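Local coordinates for protein 2-dehydropantoate 2-reductase (Geobacter metallireducens, PDB 3HN2) that probably catalyses the NADPH-dependent reduction of ketopantoate to pantoate, the second step of the pathway that makes pantoate for pantothenate, at residues N42-N50 against P135-A143. Sequence-based numbering, arbitrary orientation.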
# COMPACT_ATOMS: atom_id res chain seq x y z
N ASN A 42 14.97 10.93 -30.39
CA ASN A 42 14.04 11.77 -29.64
C ASN A 42 14.41 12.07 -28.19
O ASN A 42 14.12 13.15 -27.67
CB ASN A 42 12.63 11.17 -29.68
CG ASN A 42 11.82 11.66 -30.87
OD1 ASN A 42 11.44 10.87 -31.74
ND2 ASN A 42 11.55 12.96 -30.91
N GLY A 43 15.07 11.11 -27.53
CA GLY A 43 15.26 11.15 -26.09
C GLY A 43 14.18 10.30 -25.44
O GLY A 43 13.30 9.78 -26.13
N LEU A 44 14.24 10.15 -24.12
CA LEU A 44 13.24 9.35 -23.41
C LEU A 44 12.24 10.18 -22.61
O LEU A 44 12.59 11.22 -22.05
CB LEU A 44 13.88 8.24 -22.56
CG LEU A 44 14.85 8.55 -21.42
CD1 LEU A 44 14.14 8.52 -20.08
CD2 LEU A 44 16.00 7.56 -21.43
N LYS A 45 11.00 9.71 -22.58
CA LYS A 45 9.92 10.36 -21.85
C LYS A 45 9.60 9.57 -20.59
O LYS A 45 9.35 8.37 -20.66
CB LYS A 45 8.66 10.47 -22.72
CG LYS A 45 8.86 11.16 -24.06
CD LYS A 45 7.54 11.68 -24.59
CE LYS A 45 7.75 12.70 -25.70
NZ LYS A 45 6.50 13.44 -26.01
N VAL A 46 9.60 10.25 -19.45
CA VAL A 46 9.21 9.61 -18.19
C VAL A 46 7.84 10.11 -17.77
O VAL A 46 7.63 11.30 -17.56
CB VAL A 46 10.25 9.86 -17.06
CG1 VAL A 46 9.77 9.27 -15.74
CG2 VAL A 46 11.59 9.26 -17.43
N PHE A 47 6.90 9.18 -17.67
CA PHE A 47 5.57 9.48 -17.16
C PHE A 47 5.49 8.98 -15.73
O PHE A 47 5.77 7.82 -15.45
CB PHE A 47 4.50 8.84 -18.05
CG PHE A 47 4.61 9.21 -19.50
CD1 PHE A 47 5.15 8.32 -20.42
CD2 PHE A 47 4.19 10.46 -19.95
CE1 PHE A 47 5.27 8.67 -21.76
CE2 PHE A 47 4.30 10.82 -21.29
CZ PHE A 47 4.84 9.92 -22.20
N SER A 48 5.14 9.88 -14.82
CA SER A 48 5.05 9.54 -13.40
C SER A 48 3.71 9.94 -12.81
O SER A 48 2.94 10.70 -13.40
CB SER A 48 6.17 10.23 -12.61
OG SER A 48 7.42 9.64 -12.87
N ILE A 49 3.44 9.41 -11.63
CA ILE A 49 2.35 9.88 -10.79
C ILE A 49 2.76 11.21 -10.15
O ILE A 49 1.90 12.01 -9.76
CB ILE A 49 1.98 8.85 -9.71
CG1 ILE A 49 3.26 8.25 -9.09
CG2 ILE A 49 1.11 7.75 -10.31
CD1 ILE A 49 3.09 7.77 -7.68
N ASN A 50 4.07 11.42 -10.05
CA ASN A 50 4.65 12.64 -9.50
C ASN A 50 4.95 13.68 -10.58
O ASN A 50 5.94 14.40 -10.49
CB ASN A 50 5.94 12.30 -8.74
CG ASN A 50 5.72 11.31 -7.61
OD1 ASN A 50 4.61 11.15 -7.11
ND2 ASN A 50 6.79 10.63 -7.21
N PRO A 135 9.23 2.10 -26.91
CA PRO A 135 10.68 2.29 -26.97
C PRO A 135 11.18 3.70 -26.63
O PRO A 135 11.19 4.59 -27.49
CB PRO A 135 10.99 1.88 -28.41
CG PRO A 135 9.95 0.78 -28.70
CD PRO A 135 8.88 0.86 -27.61
N GLY A 136 11.56 3.89 -25.37
CA GLY A 136 11.96 5.20 -24.87
C GLY A 136 10.88 5.88 -24.06
O GLY A 136 10.82 7.10 -23.99
N GLU A 137 10.00 5.07 -23.46
CA GLU A 137 8.95 5.58 -22.58
C GLU A 137 8.91 4.78 -21.28
O GLU A 137 8.65 3.57 -21.28
CB GLU A 137 7.58 5.59 -23.27
CG GLU A 137 7.40 6.72 -24.28
CD GLU A 137 5.98 6.83 -24.82
OE1 GLU A 137 5.10 6.07 -24.39
OE2 GLU A 137 5.75 7.71 -25.69
N VAL A 138 9.17 5.47 -20.17
CA VAL A 138 9.17 4.86 -18.84
C VAL A 138 7.94 5.32 -18.08
O VAL A 138 7.66 6.52 -18.01
CB VAL A 138 10.43 5.28 -18.04
CG1 VAL A 138 10.64 4.35 -16.85
CG2 VAL A 138 11.66 5.31 -18.93
N HIS A 139 7.19 4.38 -17.51
CA HIS A 139 6.02 4.70 -16.70
C HIS A 139 6.27 4.34 -15.24
O HIS A 139 6.64 3.21 -14.93
CB HIS A 139 4.76 3.98 -17.22
CG HIS A 139 4.28 4.48 -18.55
ND1 HIS A 139 5.03 4.36 -19.70
CD2 HIS A 139 3.12 5.07 -18.91
CE1 HIS A 139 4.35 4.87 -20.71
NE2 HIS A 139 3.19 5.31 -20.26
N HIS A 140 6.09 5.32 -14.35
CA HIS A 140 6.28 5.14 -12.91
C HIS A 140 4.94 5.26 -12.20
O HIS A 140 4.37 6.35 -12.11
CB HIS A 140 7.29 6.16 -12.39
CG HIS A 140 7.24 6.37 -10.90
ND1 HIS A 140 6.93 7.59 -10.34
CD2 HIS A 140 7.46 5.52 -9.87
CE1 HIS A 140 6.97 7.49 -9.02
NE2 HIS A 140 7.28 6.24 -8.71
N LEU A 141 4.45 4.13 -11.70
CA LEU A 141 3.09 4.05 -11.15
C LEU A 141 3.02 4.24 -9.64
O LEU A 141 1.95 4.50 -9.09
CB LEU A 141 2.43 2.73 -11.55
CG LEU A 141 2.49 2.26 -13.01
CD1 LEU A 141 1.78 0.92 -13.17
CD2 LEU A 141 1.92 3.30 -13.98
N GLY A 142 4.17 4.11 -8.97
CA GLY A 142 4.23 4.25 -7.51
C GLY A 142 5.59 3.96 -6.91
O GLY A 142 6.47 3.40 -7.57
N ALA A 143 5.74 4.35 -5.64
CA ALA A 143 6.93 4.07 -4.82
C ALA A 143 8.24 4.52 -5.46
O ALA A 143 8.28 5.56 -6.12
CB ALA A 143 6.96 2.59 -4.40
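Phe47 and His139 lie side by side on one face of a small parallel beta ladder, formed by strands 44-48 and 137-140 within the Rossmann-type nucleotide-binding domain. The ladder belongs to a three-stranded sheet, completed by strand 53-55 and separate from the main sheet; helix 14-23 packs on its other face. Backbone hydrogen bonds join the two strands, among them Phe47 N to Val138 O at 2.8 Å and His140 N to Phe47 O at 2.7 Å. The phenyl and imidazole planes are inclined at 43°, and Phe47 CD1 sits 3.6 Å from His139 CE1, over one face of the imidazole near its rim. Further along the same phenyl, the Glu137 carboxylate meets the ring edge, its CD 3.6 Å from Phe47 CE1, with the two planes 80° apart. On the helix-covered face, Val46 and Val138 point the same way, and Val46 CG2 lies 4.2 Å from Val138 CB.

The His140 ring lies on this same face. A chi1 of 161° swings CG to the side opposite the backbone N and carries the ring past Ser48, whose OG donates a weak hydrogen bond to ND1, to stack on Tyr16 of the helix. The Ile49 side chain crosses that of His140 at about a right angle, its CG1 3.8 Å from His140 CE1. Where the chain enters strand 142-150, His140 NE2 donates a hydrogen bond to Ala143 O at 2.9 Å, from above the carbonyl plane. Cutting this imidazole back to an alanine is likely to leave Ser48 OG and Ala143 O without their mate and to open a gap beside Tyr16. Asn50 brings ND2 in at the His140 ring edge, while its OD1 accepts a hydrogen bond from Asn205 ND2 of the second subunit.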